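Local coordinates for alpha-amylase inhibitor 0.19 (Triticum aestivum, PDB 1HSS), which inhibits alpha-amylases as a disulfide-rich homodimer of the cereal trypsin/alpha-amylase inhibitor family and is known as a wheat allergen, at residues F12-L23 against V37-I48; S59-E67 against A79-K89. All coordinates share one frame; numbering follows the deposited sequence.

Overall arrangement
Contact 1 is bridged by a disulfide, contact 2 by side-chain packing alone. Contact 1 sets segment 12-23, loop running into helix, against helix 35-46 through a disulfide within the contact; contact 2 joins helix 53-67 to the 79-89 segment by aromatic packing, with a disulfide from Cys83 leading to Cys28. Their centres lie about 15 Å apart, and they follow one another along the chain. Arg21 links them: its CG lies 3.4 Å from Met64 SD, and its NH2 lies 3.3 Å from Ser63 CB. Earlier in both segments, Phe12 CE2 rests 3.6 Å from Ser59 CB, so segment 12-23 touches both helices.

Contact 1: residues F12-L23 against V37-I48; sequences FQVPALPACRPL and VLRDCCQQLAHI
Cys20 and Cys41 are joined by a disulfide (SG to SG 2.0 Å) whose chi3 of 95° is close to a right angle, fixing segment 12-23 against the middle of helix 35-46. Cys41 holds its SG anti to its backbone N, while Cys20 turns its sulfur beside its own N.

Polar contacts lie to one side of this bridge. The carboxamide of Gln44, on a chain extended beyond CG, brings OE1 within 2.9 Å of the backbone N of Ala19. The resulting hydrogen bond is fairly straight at hydrogen (156°), with the donor tilted 18° from the amide carbonyl plane. Ala19 CB also lies against this amide, 3.2 Å from Gln44 OE1. A water donates to Ala19 O and Val37 O, bridging two carbonyls that do not bond directly.

Apolar packing extends the join both ways. On the loop side, Leu17 CD2 reaches Ile48 CD1 at 3.6 Å, its CD1 meets Leu45 CD2 across a right-angled crossing, and Phe12 CB touches Ile48 CD1 at 3.8 Å. On the helix side, Leu23 sends CD2 against Cys41 SG (3.6 Å), while its CD1 packs loosely against Val37 CG2 (4.2 Å). Ile95 of helix 95-98 packs on Leu23, Cys41 and Leu45.

The neighbouring Cys42 is paired with Cys99, so adjacent cysteines of one helix tie it to two different parts of the chain. Such a Cys-Cys pair in a disulfide-linked helical bundle is a hallmark of the prolamin superfamily fold.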
loop_
_atom_site.group_PDB
_atom_site.type_symbol
_atom_site.label_atom_id
_atom_site.label_comp_id
_atom_site.label_asym_id
_atom_site.label_seq_id
_atom_site.Cartn_x
_atom_site.Cartn_y
_atom_site.Cartn_z
ATOM N N PHE A 12 -15.328 -13.214 8.829
ATOM C CA PHE A 12 -14.444 -13.803 7.839
ATOM C C PHE A 12 -14.030 -15.183 8.317
ATOM O O PHE A 12 -14.031 -15.432 9.504
ATOM C CB PHE A 12 -13.194 -12.924 7.614
ATOM C CG PHE A 12 -12.511 -12.469 8.877
ATOM C CD1 PHE A 12 -12.902 -11.299 9.507
ATOM C CD2 PHE A 12 -11.431 -13.165 9.379
ATOM C CE1 PHE A 12 -12.232 -10.822 10.609
ATOM C CE2 PHE A 12 -10.743 -12.694 10.493
ATOM C CZ PHE A 12 -11.147 -11.518 11.106
ATOM N N GLN A 13 -13.753 -16.092 7.381
ATOM C CA GLN A 13 -13.229 -17.429 7.690
ATOM C C GLN A 13 -11.876 -17.304 8.385
ATOM O O GLN A 13 -11.094 -16.409 8.075
ATOM C CB GLN A 13 -13.070 -18.266 6.403
ATOM C CG GLN A 13 -11.628 -18.236 5.789
ATOM C CD GLN A 13 -11.524 -18.680 4.307
ATOM O OE1 GLN A 13 -11.567 -17.848 3.382
ATOM N NE2 GLN A 13 -11.203 -19.951 4.099
ATOM N N VAL A 14 -11.618 -18.190 9.337
ATOM C CA VAL A 14 -10.304 -18.312 9.964
ATOM C C VAL A 14 -9.801 -19.754 9.752
ATOM O O VAL A 14 -10.606 -20.685 9.653
ATOM C CB VAL A 14 -10.379 -17.958 11.483
ATOM C CG1 VAL A 14 -9.261 -18.618 12.249
ATOM C CG2 VAL A 14 -10.287 -16.463 11.663
ATOM N N PRO A 15 -8.495 -19.926 9.467
ATOM C CA PRO A 15 -7.449 -18.911 9.278
ATOM C C PRO A 15 -7.731 -17.971 8.126
ATOM O O PRO A 15 -8.317 -18.369 7.127
ATOM C CB PRO A 15 -6.190 -19.734 9.033
ATOM C CG PRO A 15 -6.681 -21.014 8.519
ATOM C CD PRO A 15 -7.954 -21.277 9.265
ATOM N N ALA A 16 -7.459 -16.695 8.360
ATOM C CA ALA A 16 -7.939 -15.629 7.500
ATOM C C ALA A 16 -7.161 -15.613 6.187
ATOM O O ALA A 16 -5.990 -15.971 6.157
ATOM C CB ALA A 16 -7.822 -14.281 8.230
ATOM N N LEU A 17 -7.866 -15.400 5.083
ATOM C CA LEU A 17 -7.233 -15.122 3.784
ATOM C C LEU A 17 -6.051 -16.033 3.431
ATOM O O LEU A 17 -4.957 -15.558 3.138
ATOM C CB LEU A 17 -6.777 -13.665 3.717
ATOM C CG LEU A 17 -7.830 -12.660 4.148
ATOM C CD1 LEU A 17 -7.228 -11.300 4.230
ATOM C CD2 LEU A 17 -8.983 -12.681 3.196
ATOM N N PRO A 18 -6.302 -17.348 3.312
ATOM C CA PRO A 18 -5.274 -18.318 2.923
ATOM C C PRO A 18 -4.548 -17.935 1.633
ATOM O O PRO A 18 -3.329 -18.086 1.529
ATOM C CB PRO A 18 -6.059 -19.610 2.750
ATOM C CG PRO A 18 -7.252 -19.432 3.587
ATOM C CD PRO A 18 -7.612 -17.997 3.482
ATOM N N ALA A 19 -5.299 -17.398 0.671
ATOM C CA ALA A 19 -4.762 -17.068 -0.642
ATOM C C ALA A 19 -3.881 -15.832 -0.615
ATOM O O ALA A 19 -3.103 -15.596 -1.524
ATOM C CB ALA A 19 -5.888 -16.858 -1.600
ATOM N N CYS A 20 -4.020 -15.022 0.421
ATOM C CA CYS A 20 -3.263 -13.786 0.486
ATOM C C CYS A 20 -1.921 -13.974 1.149
ATOM O O CYS A 20 -1.049 -13.124 1.038
ATOM C CB CYS A 20 -4.060 -12.688 1.211
ATOM S SG CYS A 20 -5.584 -12.213 0.337
ATOM N N ARG A 21 -1.749 -15.096 1.827
ATOM C CA ARG A 21 -0.536 -15.336 2.572
ATOM C C ARG A 21 0.651 -15.538 1.628
ATOM O O ARG A 21 1.715 -14.942 1.807
ATOM C CB ARG A 21 -0.747 -16.529 3.519
ATOM C CG ARG A 21 -1.563 -16.113 4.734
ATOM C CD ARG A 21 -2.683 -17.033 5.171
ATOM N NE ARG A 21 -2.368 -17.656 6.452
ATOM C CZ ARG A 21 -2.973 -17.425 7.618
ATOM N NH1 ARG A 21 -4.195 -16.931 7.688
ATOM N NH2 ARG A 21 -2.414 -17.901 8.716
ATOM N N PRO A 22 0.446 -16.282 0.535
ATOM C CA PRO A 22 1.516 -16.382 -0.454
ATOM C C PRO A 22 1.779 -15.077 -1.212
ATOM O O PRO A 22 2.901 -14.793 -1.585
ATOM C CB PRO A 22 1.031 -17.500 -1.380
ATOM C CG PRO A 22 -0.430 -17.609 -1.121
ATOM C CD PRO A 22 -0.553 -17.342 0.333
ATOM N N LEU A 23 0.741 -14.287 -1.441
ATOM C CA LEU A 23 0.896 -12.973 -2.035
ATOM C C LEU A 23 1.813 -12.091 -1.193
ATOM O O LEU A 23 2.747 -11.501 -1.714
ATOM C CB LEU A 23 -0.461 -12.305 -2.157
ATOM C CG LEU A 23 -0.367 -10.867 -2.659
ATOM C CD1 LEU A 23 0.152 -10.887 -4.077
ATOM C CD2 LEU A 23 -1.727 -10.181 -2.610
ATOM N N VAL A 37 -2.154 -15.787 -8.322
ATOM C CA VAL A 37 -2.139 -15.653 -6.875
ATOM C C VAL A 37 -2.638 -14.296 -6.407
ATOM O O VAL A 37 -3.329 -14.215 -5.393
ATOM C CB VAL A 37 -0.767 -16.005 -6.237
ATOM C CG1 VAL A 37 0.112 -16.682 -7.239
ATOM C CG2 VAL A 37 -0.113 -14.791 -5.626
ATOM N N LEU A 38 -2.431 -13.256 -7.215
ATOM C CA LEU A 38 -3.107 -11.976 -6.980
ATOM C C LEU A 38 -4.639 -12.152 -7.029
ATOM O O LEU A 38 -5.361 -11.864 -6.067
ATOM C CB LEU A 38 -2.682 -10.942 -8.024
ATOM C CG LEU A 38 -3.241 -9.518 -7.880
ATOM C CD1 LEU A 38 -3.225 -9.044 -6.449
ATOM C CD2 LEU A 38 -2.392 -8.592 -8.699
ATOM N N ARG A 39 -5.111 -12.761 -8.107
ATOM C CA ARG A 39 -6.542 -12.950 -8.347
ATOM C C ARG A 39 -7.267 -13.664 -7.194
ATOM O O ARG A 39 -8.342 -13.253 -6.748
ATOM C CB ARG A 39 -6.720 -13.732 -9.649
ATOM C CG ARG A 39 -8.162 -13.980 -10.064
ATOM C CD ARG A 39 -8.517 -15.471 -10.007
ATOM N NE ARG A 39 -7.924 -16.221 -11.103
ATOM C CZ ARG A 39 -7.330 -17.403 -10.977
ATOM N NH1 ARG A 39 -7.354 -18.042 -9.829
ATOM N NH2 ARG A 39 -6.769 -17.981 -12.027
ATOM N N ASP A 40 -6.637 -14.715 -6.687
ATOM C CA ASP A 40 -7.247 -15.541 -5.663
ATOM C C ASP A 40 -7.257 -14.852 -4.310
ATOM O O ASP A 40 -8.242 -14.954 -3.572
ATOM C CB ASP A 40 -6.520 -16.875 -5.551
ATOM C CG ASP A 40 -6.865 -17.828 -6.685
ATOM O OD1 ASP A 40 -7.875 -17.619 -7.379
ATOM O OD2 ASP A 40 -6.138 -18.810 -6.863
ATOM N N CYS A 41 -6.228 -14.048 -4.040
ATOM C CA CYS A 41 -6.237 -13.213 -2.845
ATOM C C CYS A 41 -7.323 -12.159 -2.874
ATOM O O CYS A 41 -8.099 -12.048 -1.951
ATOM C CB CYS A 41 -4.898 -12.530 -2.661
ATOM S SG CYS A 41 -4.934 -11.283 -1.348
ATOM N N CYS A 42 -7.421 -11.437 -3.974
ATOM C CA CYS A 42 -8.422 -10.387 -4.112
ATOM C C CYS A 42 -9.843 -10.919 -4.064
ATOM O O CYS A 42 -10.737 -10.278 -3.523
ATOM C CB CYS A 42 -8.202 -9.635 -5.432
ATOM S SG CYS A 42 -6.594 -8.802 -5.451
ATOM N N GLN A 43 -10.048 -12.067 -4.702
ATOM C CA GLN A 43 -11.312 -12.801 -4.664
ATOM C C GLN A 43 -11.791 -13.081 -3.243
ATOM O O GLN A 43 -12.954 -12.850 -2.909
ATOM C CB GLN A 43 -11.139 -14.111 -5.421
ATOM C CG GLN A 43 -12.135 -15.208 -5.077
ATOM C CD GLN A 43 -13.421 -15.120 -5.870
ATOM O OE1 GLN A 43 -13.734 -14.090 -6.473
ATOM N NE2 GLN A 43 -14.223 -16.176 -5.802
ATOM N N GLN A 44 -10.888 -13.593 -2.414
ATOM C CA GLN A 44 -11.133 -13.765 -0.984
ATOM C C GLN A 44 -11.402 -12.458 -0.214
ATOM O O GLN A 44 -12.321 -12.407 0.600
ATOM C CB GLN A 44 -9.956 -14.506 -0.345
ATOM C CG GLN A 44 -10.168 -16.007 -0.218
ATOM C CD GLN A 44 -8.908 -16.789 0.168
ATOM O OE1 GLN A 44 -7.954 -16.253 0.745
ATOM N NE2 GLN A 44 -8.905 -18.070 -0.160
ATOM N N LEU A 45 -10.626 -11.403 -0.477
ATOM C CA LEU A 45 -10.902 -10.086 0.106
ATOM C C LEU A 45 -12.253 -9.511 -0.328
ATOM O O LEU A 45 -12.998 -8.994 0.502
ATOM C CB LEU A 45 -9.798 -9.083 -0.234
ATOM C CG LEU A 45 -8.641 -8.972 0.766
ATOM C CD1 LEU A 45 -7.547 -8.100 0.200
ATOM C CD2 LEU A 45 -9.136 -8.430 2.108
ATOM N N ALA A 46 -12.603 -9.696 -1.603
ATOM C CA ALA A 46 -13.838 -9.158 -2.176
ATOM C C ALA A 46 -15.092 -9.645 -1.445
ATOM O O ALA A 46 -16.064 -8.902 -1.295
ATOM C CB ALA A 46 -13.928 -9.518 -3.655
ATOM N N HIS A 47 -15.043 -10.864 -0.923
ATOM C CA HIS A 47 -16.190 -11.440 -0.224
ATOM C C HIS A 47 -16.402 -10.924 1.191
ATOM O O HIS A 47 -17.473 -11.085 1.761
ATOM C CB HIS A 47 -16.069 -12.955 -0.176
ATOM C CG HIS A 47 -15.983 -13.587 -1.526
ATOM N ND1 HIS A 47 -15.648 -14.913 -1.709
ATOM C CD2 HIS A 47 -16.141 -13.062 -2.764
ATOM C CE1 HIS A 47 -15.612 -15.181 -3.003
ATOM N NE2 HIS A 47 -15.909 -14.073 -3.665
ATOM N N ILE A 48 -15.359 -10.379 1.785
ATOM C CA ILE A 48 -15.467 -9.791 3.104
ATOM C C ILE A 48 -15.960 -8.362 2.945
ATOM O O ILE A 48 -15.692 -7.729 1.921
ATOM C CB ILE A 48 -14.087 -9.832 3.825
ATOM C CG1 ILE A 48 -13.655 -11.302 3.959
ATOM C CG2 ILE A 48 -14.161 -9.143 5.195
ATOM C CD1 ILE A 48 -12.194 -11.509 4.262
HETATM O O HOH W 1 -2.972 -16.720 -3.952
#

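Contact 2: residues S59-E67 against A79-K89; sequences SMLDSMYKE and AFPRCRREVVK
Tyr65 and Phe80 form a T-shaped pair, with the edge of Phe80 directed at the face of Tyr65, ring centroids 5.0 Å apart and planes at 69°. Phe80 CE2 does the touching, 3.5 Å above the tyrosine plane and offset toward its rim. Phe80 can enter here because its CG lies anti to the carbonyl carbon (chi1 -55°), which places the ring against Tyr65 and Met64.

Met64 supplies a Met-aromatic contact. Its SD lies 5.0 Å from the centroid of the Phe80 ring, at the ring's edge, and a bend at chi3 carries the terminal methyl to the same aromatic, with CE 3.3 Å from Phe80 CE1.

Aliphatic groups complete the packing. Val88 CG1 sits over the centre of one face of Phe80 and also touches Leu61 CD1 at 4.0 Å and Tyr65 OH at 3.6 Å. Leu61 CD1 reaches Phe80 CZ as well, crossing that side chain at about a right angle. Nearer the end of helix 53-67, Ala79 CB presses on the backbone, 3.1 Å from Met64 O. The Arg85 guanidinium is at most weakly attracted to the tyrosine ring, although its CG touches Tyr65 OH.

No hydrogen bond crosses between the segments. The chain from Phe80 to Cys83 makes a type II beta turn, with Cys83 disulfide-bonded to Cys28, and Arg84, at the N-cap position, forms salt bridges to Asp106 and Asp110 of the second subunit. The axes of 59-67 and 85-89 run closer to antiparallel than parallel (146°) and come no nearer than 12.5 Å; the two helices thus meet through an interposed aromatic side chain within the helical, disulfide-bridged fold of cereal trypsin/alpha-amylase inhibitors.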
loop_
_atom_site.group_PDB
_atom_site.type_symbol
_atom_site.label_atom_id
_atom_site.label_comp_id
_atom_site.label_asym_id
_atom_site.label_seq_id
_atom_site.Cartn_x
_atom_site.Cartn_y
_atom_site.Cartn_z
ATOM N N SER A 59 -5.853 -10.238 11.247
ATOM C CA SER A 59 -5.931 -11.636 11.670
ATOM C C SER A 59 -4.941 -12.515 10.921
ATOM O O SER A 59 -4.288 -13.364 11.516
ATOM C CB SER A 59 -7.359 -12.169 11.453
ATOM O OG SER A 59 -7.473 -13.555 11.723
ATOM N N MET A 60 -4.890 -12.364 9.600
ATOM C CA MET A 60 -3.929 -13.093 8.758
ATOM C C MET A 60 -2.463 -12.854 9.157
ATOM O O MET A 60 -1.723 -13.806 9.377
ATOM C CB MET A 60 -4.118 -12.703 7.292
ATOM C CG MET A 60 -3.184 -13.418 6.324
ATOM S SD MET A 60 -2.991 -12.573 4.739
ATOM C CE MET A 60 -2.078 -11.243 5.240
ATOM N N LEU A 61 -2.069 -11.579 9.261
ATOM C CA LEU A 61 -0.717 -11.165 9.638
ATOM C C LEU A 61 -0.327 -11.666 11.022
ATOM O O LEU A 61 0.805 -12.078 11.239
ATOM C CB LEU A 61 -0.624 -9.642 9.619
ATOM C CG LEU A 61 0.760 -9.102 9.933
ATOM C CD1 LEU A 61 1.719 -9.613 8.878
ATOM C CD2 LEU A 61 0.723 -7.590 9.974
ATOM N N ASP A 62 -1.246 -11.525 11.969
ATOM C CA ASP A 62 -1.055 -12.017 13.320
ATOM C C ASP A 62 -0.830 -13.543 13.348
ATOM O O ASP A 62 0.153 -14.023 13.900
ATOM C CB ASP A 62 -2.269 -11.613 14.173
ATOM C CG ASP A 62 -2.100 -11.960 15.649
ATOM O OD1 ASP A 62 -1.339 -11.260 16.358
ATOM O OD2 ASP A 62 -2.739 -12.935 16.103
ATOM N N SER A 63 -1.677 -14.295 12.653
ATOM C CA SER A 63 -1.460 -15.738 12.496
ATOM C C SER A 63 -0.099 -16.098 11.892
ATOM O O SER A 63 0.540 -17.052 12.324
ATOM C CB SER A 63 -2.554 -16.362 11.629
ATOM O OG SER A 63 -3.832 -16.000 12.099
ATOM N N MET A 64 0.307 -15.395 10.840
ATOM C CA MET A 64 1.589 -15.654 10.208
ATOM C C MET A 64 2.764 -15.450 11.154
ATOM O O MET A 64 3.659 -16.282 11.231
ATOM C CB MET A 64 1.732 -14.779 8.965
ATOM C CG MET A 64 0.736 -15.187 7.913
ATOM S SD MET A 64 0.868 -14.356 6.348
ATOM C CE MET A 64 2.260 -15.130 5.670
ATOM N N TYR A 65 2.692 -14.399 11.955
ATOM C CA TYR A 65 3.724 -14.110 12.942
ATOM C C TYR A 65 3.701 -15.028 14.141
ATOM O O TYR A 65 4.741 -15.315 14.726
ATOM C CB TYR A 65 3.593 -12.678 13.415
ATOM C CG TYR A 65 4.405 -11.753 12.584
ATOM C CD1 TYR A 65 5.734 -12.034 12.324
ATOM C CD2 TYR A 65 3.858 -10.599 12.060
ATOM C CE1 TYR A 65 6.511 -11.177 11.574
ATOM C CE2 TYR A 65 4.622 -9.736 11.297
ATOM C CZ TYR A 65 5.953 -10.025 11.070
ATOM O OH TYR A 65 6.759 -9.121 10.426
ATOM N N LYS A 66 2.504 -15.457 14.521
ATOM C CA LYS A 66 2.315 -16.309 15.690
ATOM C C LYS A 66 2.560 -17.786 15.413
ATOM O O LYS A 66 2.746 -18.571 16.341
ATOM C CB LYS A 66 0.909 -16.120 16.252
ATOM C CG LYS A 66 0.880 -15.411 17.593
ATOM C CD LYS A 66 0.349 -13.988 17.481
ATOM C CE LYS A 66 1.283 -12.982 18.152
ATOM N NZ LYS A 66 2.586 -12.847 17.428
ATOM N N GLU A 67 2.534 -18.168 14.141
ATOM C CA GLU A 67 3.017 -19.480 13.733
ATOM C C GLU A 67 4.530 -19.452 13.449
ATOM O O GLU A 67 5.284 -20.279 13.982
ATOM C CB GLU A 67 2.246 -19.976 12.504
ATOM C CG GLU A 67 2.697 -21.346 11.965
ATOM C CD GLU A 67 2.957 -22.391 13.065
ATOM O OE1 GLU A 67 2.008 -22.727 13.814
ATOM O OE2 GLU A 67 4.108 -22.895 13.160
ATOM N N ALA A 79 8.517 -15.908 9.773
ATOM C CA ALA A 79 7.290 -16.026 8.988
ATOM C C ALA A 79 7.468 -15.453 7.571
ATOM O O ALA A 79 6.807 -15.902 6.625
ATOM C CB ALA A 79 6.133 -15.334 9.712
ATOM N N PHE A 80 8.434 -14.542 7.416
ATOM C CA PHE A 80 8.653 -13.838 6.150
ATOM C C PHE A 80 10.097 -13.841 5.670
ATOM O O PHE A 80 10.905 -13.007 6.089
ATOM C CB PHE A 80 8.159 -12.412 6.276
ATOM C CG PHE A 80 6.748 -12.329 6.700
ATOM C CD1 PHE A 80 5.738 -12.563 5.783
ATOM C CD2 PHE A 80 6.427 -12.215 8.043
ATOM C CE1 PHE A 80 4.448 -12.694 6.190
ATOM C CE2 PHE A 80 5.130 -12.347 8.461
ATOM C CZ PHE A 80 4.138 -12.587 7.543
ATOM N N PRO A 81 10.458 -14.831 4.830
ATOM C CA PRO A 81 11.848 -15.060 4.415
ATOM C C PRO A 81 12.350 -13.956 3.494
ATOM O O PRO A 81 11.717 -13.639 2.494
ATOM C CB PRO A 81 11.796 -16.417 3.695
ATOM C CG PRO A 81 10.475 -17.042 4.119
ATOM C CD PRO A 81 9.561 -15.866 4.282
ATOM N N ARG A 82 13.436 -13.311 3.904
ATOM C CA ARG A 82 14.049 -12.229 3.130
ATOM C C ARG A 82 13.264 -10.914 3.185
ATOM O O ARG A 82 13.597 -9.956 2.472
ATOM C CB ARG A 82 14.264 -12.659 1.672
ATOM C CG ARG A 82 15.431 -13.622 1.467
ATOM C CD ARG A 82 15.172 -14.590 0.307
ATOM N NE ARG A 82 15.039 -15.975 0.762
ATOM C CZ ARG A 82 13.948 -16.725 0.603
ATOM N NH1 ARG A 82 12.881 -16.247 -0.035
ATOM N NH2 ARG A 82 13.929 -17.964 1.077
ATOM N N CYS A 83 12.345 -10.821 4.147
ATOM C CA CYS A 83 11.565 -9.605 4.364
ATOM C C CYS A 83 11.826 -8.879 5.674
ATOM O O CYS A 83 11.879 -9.484 6.745
ATOM C CB CYS A 83 10.079 -9.896 4.279
ATOM S SG CYS A 83 9.622 -10.438 2.640
ATOM N N ARG A 84 11.803 -7.555 5.578
ATOM C CA ARG A 84 11.915 -6.674 6.728
ATOM C C ARG A 84 10.577 -6.464 7.422
ATOM O O ARG A 84 9.586 -6.120 6.784
ATOM C CB ARG A 84 12.447 -5.320 6.289
ATOM C CG ARG A 84 13.711 -5.384 5.482
ATOM C CD ARG A 84 14.251 -4.005 5.270
ATOM N NE ARG A 84 15.430 -4.063 4.430
ATOM C CZ ARG A 84 16.341 -3.108 4.383
ATOM N NH1 ARG A 84 16.178 -2.017 5.124
ATOM N NH2 ARG A 84 17.388 -3.243 3.571
ATOM N N ARG A 85 10.615 -6.484 8.748
ATOM C CA ARG A 85 9.450 -6.242 9.599
ATOM C C ARG A 85 8.599 -5.052 9.138
ATOM O O ARG A 85 7.397 -5.165 8.939
ATOM C CB ARG A 85 9.935 -6.010 11.036
ATOM C CG ARG A 85 9.139 -6.727 12.122
ATOM C CD ARG A 85 8.081 -5.817 12.777
ATOM N NE ARG A 85 7.252 -6.548 13.746
ATOM C CZ ARG A 85 6.595 -5.992 14.760
ATOM N NH1 ARG A 85 6.607 -4.673 14.938
ATOM N NH2 ARG A 85 5.916 -6.767 15.599
ATOM N N GLU A 86 9.263 -3.936 8.883
ATOM C CA GLU A 86 8.589 -2.693 8.504
ATOM C C GLU A 86 7.837 -2.808 7.165
ATOM O O GLU A 86 6.682 -2.391 7.060
ATOM C CB GLU A 86 9.605 -1.535 8.427
ATOM C CG GLU A 86 10.873 -1.686 9.309
ATOM C CD GLU A 86 12.012 -2.508 8.655
ATOM O OE1 GLU A 86 12.567 -2.077 7.609
ATOM O OE2 GLU A 86 12.400 -3.554 9.241
ATOM N N VAL A 87 8.491 -3.396 6.156
ATOM C CA VAL A 87 7.888 -3.512 4.834
ATOM C C VAL A 87 6.815 -4.598 4.812
ATOM O O VAL A 87 5.785 -4.424 4.172
ATOM C CB VAL A 87 8.941 -3.761 3.702
ATOM C CG1 VAL A 87 10.224 -2.987 3.971
ATOM C CG2 VAL A 87 9.230 -5.213 3.569
ATOM N N VAL A 88 6.981 -5.625 5.642
ATOM C CA VAL A 88 5.956 -6.654 5.798
ATOM C C VAL A 88 4.610 -6.061 6.233
ATOM O O VAL A 88 3.600 -6.281 5.575
ATOM C CB VAL A 88 6.392 -7.780 6.805
ATOM C CG1 VAL A 88 5.198 -8.637 7.226
ATOM C CG2 VAL A 88 7.430 -8.672 6.168
ATOM N N LYS A 89 4.589 -5.244 7.277
ATOM C CA LYS A 89 3.300 -4.763 7.767
ATOM C C LYS A 89 2.772 -3.616 6.931
ATOM O O LYS A 89 1.565 -3.470 6.795
ATOM C CB LYS A 89 3.346 -4.381 9.254
ATOM C CG LYS A 89 4.314 -3.285 9.573
ATOM C CD LYS A 89 4.298 -2.951 11.056
ATOM C CE LYS A 89 5.300 -3.801 11.819
ATOM N NZ LYS A 89 5.117 -5.258 11.507
#